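PDB 3SVT: short-chain type dehydrogenase/reductase from Mycobacterium ulcerans, which probably catalyses an NAD-dependent oxidation or reduction, possibly in the breakdown of aromatic hydrocarbons. Local coordinates for residues R188-R193 with M235-D240; Y14-G19 with V96-G101; L196-L201 with P222-V227; D121-G126 with V166-V171. All coordinates share one frame; numbering follows the deposited sequence.

Contact 1. Residues R188-R193 with M235-D240; sequences RVNSIR and MFLLSD
Arg188, on strand 187-198 of the parallel Rossmann sheet, reaches out to the C-terminal turn of helix 227-238 and takes hold of the carbonyl of Leu237. Both terminal nitrogens point at this one oxygen, as a fork, with NH1 and NH2 of Arg188 each 3.0 Å from Leu237 O. The acceptor lies close to the guanidinium plane, and because it is shared the two bonds are bent, to 141° and 143° at the hydrogens. A bend of the chain at chi3 (-74°) turns the charged group toward the helix end. Carbonyls at a helix C-terminus lack amide partners from a following turn, which makes a long cationic donor well suited here; Ser145 OG also bonds Leu237 O, and NH1 has a second acceptor in Val245 O. A water receives NH2 of Arg188 and donates to Leu238 O and to Asp240 OD1, linking arginine to acid. Beyond the helix, Ser239 OG bonds back to Phe236 O at 2.8 Å.

Deeper in, CD1 of Leu237 meets CG1 of Ile192 at 3.9 Å and CB of Asn190 at 4.0 Å. Leu237 and Ile192 point opposite ways as they pass, and the flexible leucine fills the angle between helix and strand. The amide of Asn190 is spent on the loop beside it, bonding Gln248 N and Val245 O. Phe236 stacks its ring on that of Phe236 of the second subunit. The whole is the helix-against-sheet layer of a Rossmann fold, with a helix end held by a strand arginine.

Contact 2. Residues Y14-G19 with V96-G101; sequences YLVTGG and VHCAGG
Thr17 and Val96 bring together the first strand of the Rossmann sheet and strand 94-97, side by side and parallel. The backbone bonds come first: Val96 N gives its hydrogen to Leu15 O at 3.0 Å, and Thr17 N gives one to Val96 O at 3.1 Å. Where the strands end, Cys98 N donates to Thr17 O at 3.2 Å, from above the carbonyl plane and not along a lone pair.

Side-chain polar bonds converge on one atom, the hydroxyl of Thr17. A chi1 of 77° tucks OG1 over the backbone, between N and C, facing the turn after strand 94-97. Ala99 N donates to Thr17 OG1 at 3.0 Å and a straight 165°, while the bond from Cys98 N is weak. His97 ND1 is 2.7 Å from Thr17 OG1, and either may be the donor; with NE2 bonded to Thr127, both ring nitrogens of His97 are engaged.

Apolar contacts occupy the other face, where Val16 CG2 lies 4.4 Å from Val96 CB and Val16 CG1 nears Cys98 SG. Gly18 has positive phi, which favours glycine, and its N lies 3.6 Å from Ala99 CB.

A small hydroxyl thus ties the start of the TGxxxGxG loop, which in this family binds the dinucleotide, to the end of the neighbouring strand.

Contact 3. Residues L196-L201 with P222-V227; sequences LIRTDL and PRQGEV
Ile197 and Gly225 form a parallel bridge at the edge of the Rossmann sheet, where the end of strand 187-198 meets the short strand that leads into helix 227-238. Both peptide groups of the glycine are used: Gly225 N donates to Leu196 O at 2.9 Å, and Gly225 O accepts from Arg198 N at 2.9 Å, the donor standing above the carbonyl plane. Glycine suits the spot because Ile197 CD1 lies over its CA, at 3.7 Å.

Arg198 is the main side-chain donor. Its NH1 meets Gln224 OE1 at 2.8 Å and 155°; OE1 lies in the guanidinium plane, and NH1 comes nearly straight on to the amide C=O, the two planes being 23° apart. A bend at chi3 (70°) curls the chain toward the glutamine, whose NE2 is taken up by Thr206 O. Glu226 lies alongside, obliquely placed, in a long salt bridge, OE2 3.9 Å from Arg198 NE. Arg223 NH1 donates to Gln224 O and forms a salt bridge with Asp229, and NH2 makes a weak bond to Ser243 of the second subunit.

Glu226 is the N-cap of the helix; its own N-H is accepted by Asp229 OD2, the N3 half of a capping box. A water accepts the N-H of Val227 and donates to Glu226 OE1 at 2.7 Å; its bond to Arg198 O is doubtfully short. On the apolar side the beta branch of Ile197 puts CG2 against the backbone, 3.4 Å from Glu226 C, and CG2 of Thr199 touches CG2 of Val227 at 3.8 Å.

Contact 4. Residues D121-G126 with V166-V171; sequences DLNVNG and VTKSAV
Helix 121-126 runs nearly parallel to helix 166-171, with 13° between their axes and a closest approach of 8.7 Å, and Val124 faces Thr167 where the backbones come nearest. The first of the two is locally widened: a pi-type turn at 121-125 lets Gly126 N reach Asp121 O at 2.9 Å.

One side-chain bond joins the helices. Asn123 ND2 donates to Thr167 OG1 at 2.7 Å and 166°, with the hydroxyl oxygen close to the amide plane; the two side chains cross at about a right angle. With chi1 at 56°, Thr167 places OG1 back toward its own helix, where it is also bonded to the carbonyls of Ala163 and Tyr164. An asparagine can serve two directions at once, and here OD1 probably accepts from Gly101 N while ND2 goes to the threonine.

Lys168 has two conformers, so the approach of its NZ to this amide is doubtful; the other contacts are largely apolar. Val124 CG2 touches Thr167 CG2 at 3.7 Å and, farther along, Ala170 CB at 4.2 Å; the small alanine fits a close approach of helices. Val171 CG2 covers Asn123 O, which also receives the hydroxyl of Thr127.

Tyr164 and Lys168 match the YxxxK motif, and Asn123 probably corresponds to the asparagine of the family's catalytic tetrad, where classical members have a comparable helix kink. Outward, Trp116 of the third subunit bonds Asn125 OD1, and Ala170 packs on Val166 of that subunit; inward, Asn123 faces the loop that follows strand 94-97.

In the fold
Contacts 1, 2 and 3 all reach one parallel sheet, contact 1 joining it to helix 227-238, whereas contact 4 pairs two helices beside it. Contact 1 touches contact 2 through the core, Leu238 CD1 lying 3.5 Å from Val96 CG2, with their centres about 13 Å apart. Contact 2 meets contact 4 at its other end, where Gly101 N and Asn123 OD1 are 3.1 Å apart, a probable hydrogen bond; this joins the loop after strand 94-97, whose start is bonded to Thr17 of the glycine-rich motif, to the presumed catalytic asparagine. Contact 3 lies nested within the chain loop closed by contact 1. Contacts 3 and 4, centres about 22 Å apart, lie on opposite sides of the chain's centre.

Contact 1. Residues R188-R193 with M235-D240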
loop_
_atom_site.group_PDB
_atom_site.type_symbol
_atom_site.label_atom_id
_atom_site.label_comp_id
_atom_site.label_asym_id
_atom_site.label_seq_id
_atom_site.Cartn_x
_atom_site.Cartn_y
_atom_site.Cartn_z
ATOM N N ARG B 188 3.703 15.841 15.046
ATOM C CA ARG B 188 3.484 15.204 13.753
ATOM C C ARG B 188 4.746 14.455 13.347
ATOM O O ARG B 188 5.861 14.903 13.614
ATOM C CB ARG B 188 3.109 16.257 12.707
ATOM C CG ARG B 188 1.975 17.167 13.216
ATOM C CD ARG B 188 1.518 18.168 12.208
ATOM N NE ARG B 188 2.447 19.284 11.993
ATOM C CZ ARG B 188 3.286 19.399 10.969
ATOM N NH1 ARG B 188 3.402 18.422 10.041
ATOM N NH2 ARG B 188 4.034 20.509 10.868
ATOM N N VAL B 189 4.569 13.297 12.736
ATOM C CA VAL B 189 5.707 12.498 12.298
ATOM C C VAL B 189 5.422 11.994 10.889
ATOM O O VAL B 189 4.368 11.401 10.638
ATOM C CB VAL B 189 6.011 11.289 13.250
ATOM C CG1 VAL B 189 7.347 10.600 12.846
ATOM C CG2 VAL B 189 6.029 11.729 14.712
ATOM N N ASN B 190 6.353 12.251 9.976
ATOM C CA ASN B 190 6.198 11.890 8.574
ATOM C C ASN B 190 7.522 11.384 8.005
ATOM O O ASN B 190 8.597 11.684 8.544
ATOM C CB ASN B 190 5.715 13.099 7.738
ATOM C CG ASN B 190 4.343 13.616 8.150
ATOM O OD1 ASN B 190 3.338 12.995 7.852
ATOM N ND2 ASN B 190 4.300 14.777 8.802
ATOM N N SER B 191 7.440 10.629 6.911
ATOM C CA SER B 191 8.625 10.150 6.189
ATOM C C SER B 191 8.652 10.714 4.759
ATOM O O SER B 191 7.623 10.818 4.095
ATOM C CB SER B 191 8.668 8.626 6.138
ATOM O OG SER B 191 9.716 8.201 5.278
ATOM N N ILE B 192 9.850 11.075 4.305
ATOM C CA ILE B 192 10.123 11.355 2.921
ATOM C C ILE B 192 10.994 10.239 2.314
ATOM O O ILE B 192 12.047 9.926 2.872
ATOM C CB ILE B 192 10.860 12.708 2.747
ATOM C CG1 ILE B 192 10.041 13.857 3.371
ATOM C CG2 ILE B 192 11.150 12.980 1.282
ATOM C CD1 ILE B 192 10.811 15.124 3.510
ATOM N N ARG B 193 10.589 9.698 1.159
ATOM C CA ARG B 193 11.409 8.731 0.411
ATOM C C ARG B 193 11.939 9.353 -0.884
ATOM O O ARG B 193 11.219 9.358 -1.882
ATOM C CB ARG B 193 10.553 7.531 0.008
ATOM C CG ARG B 193 10.116 6.599 1.159
ATOM C CD ARG B 193 9.096 5.640 0.542
ATOM N NE ARG B 193 8.660 4.543 1.369
ATOM C CZ ARG B 193 7.486 3.910 1.213
ATOM N NH1 ARG B 193 6.582 4.295 0.309
ATOM N NH2 ARG B 193 7.204 2.915 2.003
ATOM N N MET B 235 10.884 21.123 4.594
ATOM C CA MET B 235 10.496 22.415 5.149
ATOM C C MET B 235 8.983 22.586 5.138
ATOM O O MET B 235 8.384 23.066 6.110
ATOM C CB MET B 235 11.202 23.568 4.409
ATOM C CG MET B 235 12.721 23.607 4.645
ATOM S SD MET B 235 13.617 24.885 3.731
ATOM C CE MET B 235 12.833 26.315 4.414
ATOM N N PHE B 236 8.344 22.189 4.049
ATOM C CA PHE B 236 6.882 22.202 4.029
ATOM C C PHE B 236 6.308 21.350 5.154
ATOM O O PHE B 236 5.440 21.809 5.888
ATOM C CB PHE B 236 6.333 21.720 2.689
ATOM C CG PHE B 236 4.833 21.554 2.687
ATOM C CD1 PHE B 236 4.000 22.652 2.736
ATOM C CD2 PHE B 236 4.258 20.294 2.677
ATOM C CE1 PHE B 236 2.636 22.508 2.774
ATOM C CE2 PHE B 236 2.878 20.159 2.703
ATOM C CZ PHE B 236 2.085 21.282 2.756
ATOM N N LEU B 237 6.809 20.127 5.322
ATOM C CA LEU B 237 6.276 19.286 6.399
ATOM C C LEU B 237 6.593 19.816 7.823
ATOM O O LEU B 237 5.842 19.541 8.742
ATOM C CB LEU B 237 6.756 17.865 6.281
ATOM C CG LEU B 237 6.255 17.049 5.103
ATOM C CD1 LEU B 237 7.044 15.753 5.051
ATOM C CD2 LEU B 237 4.727 16.784 5.199
ATOM N N LEU B 238 7.709 20.546 7.996
ATOM C CA LEU B 238 8.004 21.183 9.293
ATOM C C LEU B 238 7.086 22.367 9.583
ATOM O O LEU B 238 6.893 22.712 10.742
ATOM C CB LEU B 238 9.457 21.661 9.374
ATOM C CG LEU B 238 10.559 20.613 9.403
ATOM C CD1 LEU B 238 11.922 21.252 9.118
ATOM C CD2 LEU B 238 10.526 19.835 10.727
ATOM N N SER B 239 6.578 23.006 8.526
ATOM C CA SER B 239 5.873 24.267 8.627
ATOM C C SER B 239 4.438 24.070 9.075
ATOM O O SER B 239 3.866 22.956 8.987
ATOM C CB SER B 239 5.862 25.003 7.279
ATOM O OG SER B 239 4.804 24.509 6.448
ATOM N N ASP B 240 3.834 25.179 9.497
ATOM C CA ASP B 240 2.452 25.178 9.930
ATOM C C ASP B 240 1.466 24.954 8.778
ATOM O O ASP B 240 0.303 24.633 9.014
ATOM C CB ASP B 240 2.114 26.495 10.623
ATOM C CG ASP B 240 2.915 26.712 11.908
ATOM O OD1 ASP B 240 3.552 25.761 12.425
ATOM O OD2 ASP B 240 2.889 27.850 12.410
HETATM O O HOH W 1 4.390 23.183 12.173
#

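Contact 2. Residues Y14-G19 with V96-G101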
loop_
_atom_site.group_PDB
_atom_site.type_symbol
_atom_site.label_atom_id
_atom_site.label_comp_id
_atom_site.label_asym_id
_atom_site.label_seq_id
_atom_site.Cartn_x
_atom_site.Cartn_y
_atom_site.Cartn_z
ATOM N N TYR B 14 15.565 23.866 15.246
ATOM C CA TYR B 14 15.495 22.534 14.643
ATOM C C TYR B 14 16.792 21.758 14.815
ATOM O O TYR B 14 17.864 22.341 14.812
ATOM C CB TYR B 14 15.165 22.633 13.147
ATOM C CG TYR B 14 13.877 23.342 12.910
ATOM C CD1 TYR B 14 12.673 22.657 12.915
ATOM C CD2 TYR B 14 13.849 24.735 12.731
ATOM C CE1 TYR B 14 11.459 23.342 12.725
ATOM C CE2 TYR B 14 12.663 25.407 12.549
ATOM C CZ TYR B 14 11.466 24.712 12.549
ATOM O OH TYR B 14 10.278 25.414 12.363
ATOM N N LEU B 15 16.665 20.438 14.946
ATOM C CA LEU B 15 17.790 19.520 14.899
ATOM C C LEU B 15 17.828 18.831 13.520
ATOM O O LEU B 15 16.816 18.321 13.034
ATOM C CB LEU B 15 17.654 18.461 15.996
ATOM C CG LEU B 15 18.773 17.415 16.024
ATOM C CD1 LEU B 15 20.056 18.071 16.572
ATOM C CD2 LEU B 15 18.330 16.220 16.845
ATOM N N VAL B 16 18.998 18.815 12.892
ATOM C CA VAL B 16 19.186 18.103 11.621
ATOM C C VAL B 16 20.346 17.110 11.698
ATOM O O VAL B 16 21.510 17.499 11.928
ATOM C CB VAL B 16 19.386 19.068 10.457
ATOM C CG1 VAL B 16 19.539 18.278 9.134
ATOM C CG2 VAL B 16 18.174 20.061 10.365
ATOM N N THR B 17 20.028 15.832 11.532
ATOM C CA THR B 17 21.037 14.769 11.610
ATOM C C THR B 17 21.548 14.495 10.197
ATOM O O THR B 17 20.805 14.645 9.206
ATOM C CB THR B 17 20.505 13.455 12.247
ATOM O OG1 THR B 17 19.701 12.758 11.292
ATOM C CG2 THR B 17 19.686 13.749 13.559
ATOM N N GLY B 18 22.823 14.135 10.111
ATOM C CA GLY B 18 23.513 14.051 8.824
ATOM C C GLY B 18 23.609 15.429 8.191
ATOM O O GLY B 18 23.631 15.555 6.976
ATOM N N GLY B 19 23.690 16.468 9.028
ATOM C CA GLY B 19 23.712 17.836 8.560
ATOM C C GLY B 19 25.002 18.294 7.924
ATOM O O GLY B 19 25.073 19.417 7.446
ATOM N N VAL B 96 14.712 16.985 11.394
ATOM C CA VAL B 96 14.830 16.303 10.124
ATOM C C VAL B 96 15.978 15.314 10.226
ATOM O O VAL B 96 17.157 15.707 10.431
ATOM C CB VAL B 96 15.070 17.268 8.964
ATOM C CG1 VAL B 96 14.947 16.500 7.616
ATOM C CG2 VAL B 96 14.071 18.442 9.002
ATOM N N HIS B 97 15.639 14.033 10.104
ATOM C CA HIS B 97 16.579 12.956 10.349
ATOM C C HIS B 97 17.071 12.400 9.012
ATOM O O HIS B 97 16.379 11.632 8.338
ATOM C CB HIS B 97 15.963 11.894 11.288
ATOM C CG HIS B 97 16.809 10.665 11.468
ATOM N ND1 HIS B 97 18.067 10.697 12.037
ATOM C CD2 HIS B 97 16.588 9.371 11.121
ATOM C CE1 HIS B 97 18.579 9.479 12.040
ATOM N NE2 HIS B 97 17.696 8.653 11.507
ATOM N N CYS B 98 18.266 12.840 8.619
ATOM C CA CYS B 98 18.886 12.415 7.367
ATOM C C CYS B 98 20.054 11.455 7.548
ATOM O O CYS B 98 20.554 10.899 6.533
ATOM C CB CYS B 98 19.405 13.620 6.590
ATOM S SG CYS B 98 18.302 15.011 6.615
ATOM N N ALA B 99 20.519 11.301 8.786
ATOM C CA ALA B 99 21.627 10.405 9.084
ATOM C C ALA B 99 21.190 8.971 8.846
ATOM O O ALA B 99 20.099 8.574 9.246
ATOM C CB ALA B 99 22.094 10.584 10.520
ATOM N N GLY B 100 22.051 8.211 8.184
ATOM C CA GLY B 100 21.740 6.847 7.792
ATOM C C GLY B 100 22.586 6.466 6.603
ATOM O O GLY B 100 23.060 7.327 5.869
ATOM N N GLY B 101 22.786 5.174 6.406
ATOM C CA GLY B 101 23.716 4.732 5.389
ATOM C C GLY B 101 23.383 3.398 4.793
ATOM O O GLY B 101 22.336 2.825 5.073
#

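Contact 3. Residues L196-L201 with P222-V227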
loop_
_atom_site.group_PDB
_atom_site.type_symbol
_atom_site.label_atom_id
_atom_site.label_comp_id
_atom_site.label_asym_id
_atom_site.label_seq_id
_atom_site.Cartn_x
_atom_site.Cartn_y
_atom_site.Cartn_z
ATOM N N LEU B 196 16.393 9.167 -6.922
ATOM C CA LEU B 196 17.766 9.452 -7.263
ATOM C C LEU B 196 17.981 10.934 -7.092
ATOM O O LEU B 196 17.421 11.715 -7.839
ATOM C CB LEU B 196 18.085 9.013 -8.693
ATOM C CG LEU B 196 19.559 9.091 -9.073
ATOM C CD1 LEU B 196 20.418 8.210 -8.147
ATOM C CD2 LEU B 196 19.745 8.697 -10.565
ATOM N N ILE B 197 18.767 11.305 -6.087
ATOM C CA ILE B 197 19.100 12.677 -5.832
ATOM C C ILE B 197 20.576 12.880 -6.109
ATOM O O ILE B 197 21.409 12.074 -5.691
ATOM C CB ILE B 197 18.792 13.077 -4.373
ATOM C CG1 ILE B 197 17.361 12.699 -3.976
ATOM C CG2 ILE B 197 18.962 14.563 -4.186
ATOM C CD1 ILE B 197 16.301 13.167 -4.976
ATOM N N ARG B 198 20.908 13.955 -6.813
ATOM C CA ARG B 198 22.316 14.257 -7.122
ATOM C C ARG B 198 23.035 14.766 -5.872
ATOM O O ARG B 198 22.777 15.871 -5.419
ATOM C CB ARG B 198 22.416 15.282 -8.250
ATOM C CG ARG B 198 22.057 14.713 -9.623
ATOM C CD ARG B 198 21.962 15.816 -10.680
ATOM N NE ARG B 198 23.276 16.372 -10.980
ATOM C CZ ARG B 198 24.204 15.767 -11.722
ATOM N NH1 ARG B 198 23.973 14.566 -12.269
ATOM N NH2 ARG B 198 25.382 16.363 -11.919
ATOM N N THR B 199 23.872 13.907 -5.286
ATOM C CA THR B 199 24.829 14.309 -4.263
ATOM C C THR B 199 26.206 13.769 -4.668
ATOM O O THR B 199 26.308 12.890 -5.541
ATOM C CB THR B 199 24.465 13.755 -2.890
ATOM O OG1 THR B 199 24.604 12.326 -2.904
ATOM C CG2 THR B 199 23.023 14.137 -2.500
ATOM N N ASP B 200 27.257 14.291 -4.034
ATOM C CA ASP B 200 28.629 13.814 -4.283
ATOM C C ASP B 200 28.755 12.339 -3.895
ATOM O O ASP B 200 29.481 11.577 -4.532
ATOM C CB ASP B 200 29.653 14.644 -3.500
ATOM C CG ASP B 200 29.618 16.118 -3.857
ATOM O OD1 ASP B 200 29.259 16.464 -5.006
ATOM O OD2 ASP B 200 29.956 16.938 -2.978
ATOM N N LEU B 201 28.021 11.945 -2.860
ATOM C CA LEU B 201 27.945 10.554 -2.442
ATOM C C LEU B 201 27.656 9.604 -3.622
ATOM O O LEU B 201 28.314 8.573 -3.756
ATOM C CB LEU B 201 26.877 10.398 -1.350
ATOM N N PRO B 222 11.634 13.913 -16.740
ATOM C CA PRO B 222 12.884 13.769 -17.456
ATOM C C PRO B 222 14.119 14.421 -16.788
ATOM O O PRO B 222 14.921 15.048 -17.472
ATOM C CB PRO B 222 12.583 14.410 -18.822
ATOM C CG PRO B 222 11.210 14.899 -18.769
ATOM C CD PRO B 222 10.816 14.984 -17.333
ATOM N N ARG B 223 14.278 14.268 -15.476
ATOM C CA ARG B 223 15.480 14.778 -14.816
ATOM C C ARG B 223 15.780 13.970 -13.581
ATOM O O ARG B 223 14.969 13.159 -13.138
ATOM C CB ARG B 223 15.340 16.267 -14.438
ATOM C CG ARG B 223 14.402 16.569 -13.277
ATOM C CD ARG B 223 14.589 18.017 -12.910
ATOM N NE ARG B 223 13.712 18.582 -11.904
ATOM C CZ ARG B 223 13.866 18.522 -10.579
ATOM N NH1 ARG B 223 14.826 17.792 -9.995
ATOM N NH2 ARG B 223 12.989 19.168 -9.825
ATOM N N GLN B 224 16.955 14.220 -13.022
ATOM C CA GLN B 224 17.366 13.634 -11.766
ATOM C C GLN B 224 16.982 14.579 -10.631
ATOM O O GLN B 224 16.781 15.776 -10.842
ATOM C CB GLN B 224 18.871 13.402 -11.784
ATOM C CG GLN B 224 19.304 12.334 -12.827
ATOM C CD GLN B 224 20.811 12.123 -12.896
ATOM O OE1 GLN B 224 21.598 13.035 -12.637
ATOM N NE2 GLN B 224 21.216 10.929 -13.313
ATOM N N GLY B 225 16.889 14.046 -9.424
ATOM C CA GLY B 225 16.526 14.872 -8.262
ATOM C C GLY B 225 17.686 15.734 -7.816
ATOM O O GLY B 225 18.836 15.496 -8.197
ATOM N N GLU B 226 17.356 16.746 -7.026
ATOM C CA GLU B 226 18.318 17.675 -6.454
ATOM C C GLU B 226 18.043 17.760 -4.977
ATOM O O GLU B 226 16.903 17.566 -4.532
ATOM C CB GLU B 226 18.170 19.059 -7.112
ATOM C CG GLU B 226 18.409 19.077 -8.644
ATOM C CD GLU B 226 19.865 18.819 -9.037
ATOM O OE1 GLU B 226 20.779 18.878 -8.178
ATOM O OE2 GLU B 226 20.101 18.561 -10.225
ATOM N N VAL B 227 19.079 18.042 -4.207
ATOM C CA VAL B 227 18.933 18.203 -2.755
ATOM C C VAL B 227 17.810 19.207 -2.388
ATOM O O VAL B 227 17.044 18.978 -1.452
ATOM C CB VAL B 227 20.259 18.619 -2.092
ATOM C CG1 VAL B 227 20.007 19.107 -0.679
ATOM C CG2 VAL B 227 21.271 17.446 -2.096
HETATM O O HOH W 2 21.612 18.099 -5.770
#

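Contact 4. Residues D121-G126 with V166-V171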
loop_
_atom_site.group_PDB
_atom_site.type_symbol
_atom_site.label_atom_id
_atom_site.label_comp_id
_atom_site.label_asym_id
_atom_site.label_seq_id
_atom_site.Cartn_x
_atom_site.Cartn_y
_atom_site.Cartn_z
ATOM N N ASP B 121 21.853 -1.253 12.663
ATOM C CA ASP B 121 22.110 -0.480 13.846
ATOM C C ASP B 121 21.962 1.014 13.508
ATOM O O ASP B 121 21.294 1.758 14.208
ATOM C CB ASP B 121 23.484 -0.835 14.402
ATOM C CG ASP B 121 23.721 -0.306 15.829
ATOM O OD1 ASP B 121 22.791 -0.245 16.677
ATOM O OD2 ASP B 121 24.881 0.027 16.087
ATOM N N LEU B 122 22.551 1.424 12.403
ATOM C CA LEU B 122 22.519 2.823 12.003
ATOM C C LEU B 122 21.119 3.335 11.689
ATOM O O LEU B 122 20.676 4.374 12.231
ATOM C CB LEU B 122 23.415 3.027 10.792
ATOM C CG LEU B 122 23.570 4.458 10.304
ATOM C CD1 LEU B 122 23.886 5.447 11.485
ATOM C CD2 LEU B 122 24.666 4.473 9.232
ATOM N N ASN B 123 20.413 2.595 10.837
ATOM C CA ASN B 123 19.119 3.025 10.344
ATOM C C ASN B 123 17.996 2.776 11.340
ATOM O O ASN B 123 17.220 3.686 11.632
ATOM C CB ASN B 123 18.808 2.342 9.008
ATOM C CG ASN B 123 19.691 2.831 7.859
ATOM O OD1 ASN B 123 20.534 3.721 8.007
ATOM N ND2 ASN B 123 19.503 2.230 6.698
ATOM N N VAL B 124 17.914 1.557 11.868
ATOM C CA VAL B 124 16.811 1.179 12.745
ATOM C C VAL B 124 17.005 1.711 14.174
ATOM O O VAL B 124 16.160 2.416 14.705
ATOM C CB VAL B 124 16.596 -0.359 12.759
ATOM C CG1 VAL B 124 15.335 -0.709 13.544
ATOM C CG2 VAL B 124 16.494 -0.902 11.324
ATOM N N ASN B 125 18.133 1.389 14.786
ATOM C CA ASN B 125 18.345 1.789 16.173
ATOM C C ASN B 125 18.632 3.289 16.236
ATOM O O ASN B 125 18.037 3.991 17.036
ATOM C CB ASN B 125 19.444 0.954 16.830
ATOM C CG ASN B 125 19.150 -0.530 16.769
ATOM O OD1 ASN B 125 17.994 -0.941 16.723
ATOM N ND2 ASN B 125 20.199 -1.346 16.712
ATOM N N GLY B 126 19.518 3.764 15.356
ATOM C CA GLY B 126 19.850 5.189 15.244
ATOM C C GLY B 126 18.634 6.090 15.149
ATOM O O GLY B 126 18.510 7.037 15.910
ATOM N N VAL B 166 15.227 -2.752 3.327
ATOM C CA VAL B 166 14.699 -3.478 4.471
ATOM C C VAL B 166 14.639 -2.528 5.670
ATOM O O VAL B 166 13.588 -2.376 6.312
ATOM C CB VAL B 166 15.608 -4.677 4.800
ATOM C CG1 VAL B 166 15.247 -5.295 6.131
ATOM C CG2 VAL B 166 15.597 -5.721 3.646
ATOM N N THR B 167 15.751 -1.868 5.973
ATOM C CA THR B 167 15.794 -0.999 7.161
ATOM C C THR B 167 15.013 0.265 6.942
ATOM O O THR B 167 14.379 0.753 7.866
ATOM C CB THR B 167 17.233 -0.616 7.597
ATOM O OG1 THR B 167 17.918 -0.004 6.501
ATOM C CG2 THR B 167 18.028 -1.859 8.107
ATOM N N LYS B 168 15.053 0.819 5.737
ATOM C CA LYS B 168 14.285 2.038 5.471
ATOM C C LYS B 168 12.772 1.750 5.572
ATOM O O LYS B 168 12.021 2.596 6.032
ATOM C CB LYS B 168 14.691 2.678 4.135
ATOM C CG LYS B 168 16.035 3.445 4.202
ATOM C CD LYS B 168 16.058 4.465 5.371
ATOM C CE LYS B 168 17.051 5.640 5.128
ATOM N NZ LYS B 168 18.413 5.200 4.707
ATOM N N SER B 169 12.329 0.557 5.177
ATOM C CA SER B 169 10.934 0.128 5.445
ATOM C C SER B 169 10.592 0.142 6.943
ATOM O O SER B 169 9.493 0.570 7.324
ATOM C CB SER B 169 10.646 -1.264 4.905
ATOM O OG SER B 169 10.644 -1.258 3.491
ATOM N N ALA B 170 11.533 -0.305 7.778
ATOM C CA ALA B 170 11.329 -0.272 9.229
ATOM C C ALA B 170 11.144 1.135 9.713
ATOM O O ALA B 170 10.306 1.408 10.587
ATOM C CB ALA B 170 12.506 -0.918 10.017
ATOM N N VAL B 171 11.982 2.015 9.192
ATOM C CA VAL B 171 11.962 3.421 9.580
ATOM C C VAL B 171 10.665 4.076 9.177
ATOM O O VAL B 171 10.113 4.870 9.938
ATOM C CB VAL B 171 13.140 4.169 8.959
ATOM C CG1 VAL B 171 12.932 5.659 9.012
ATOM C CG2 VAL B 171 14.416 3.759 9.678
#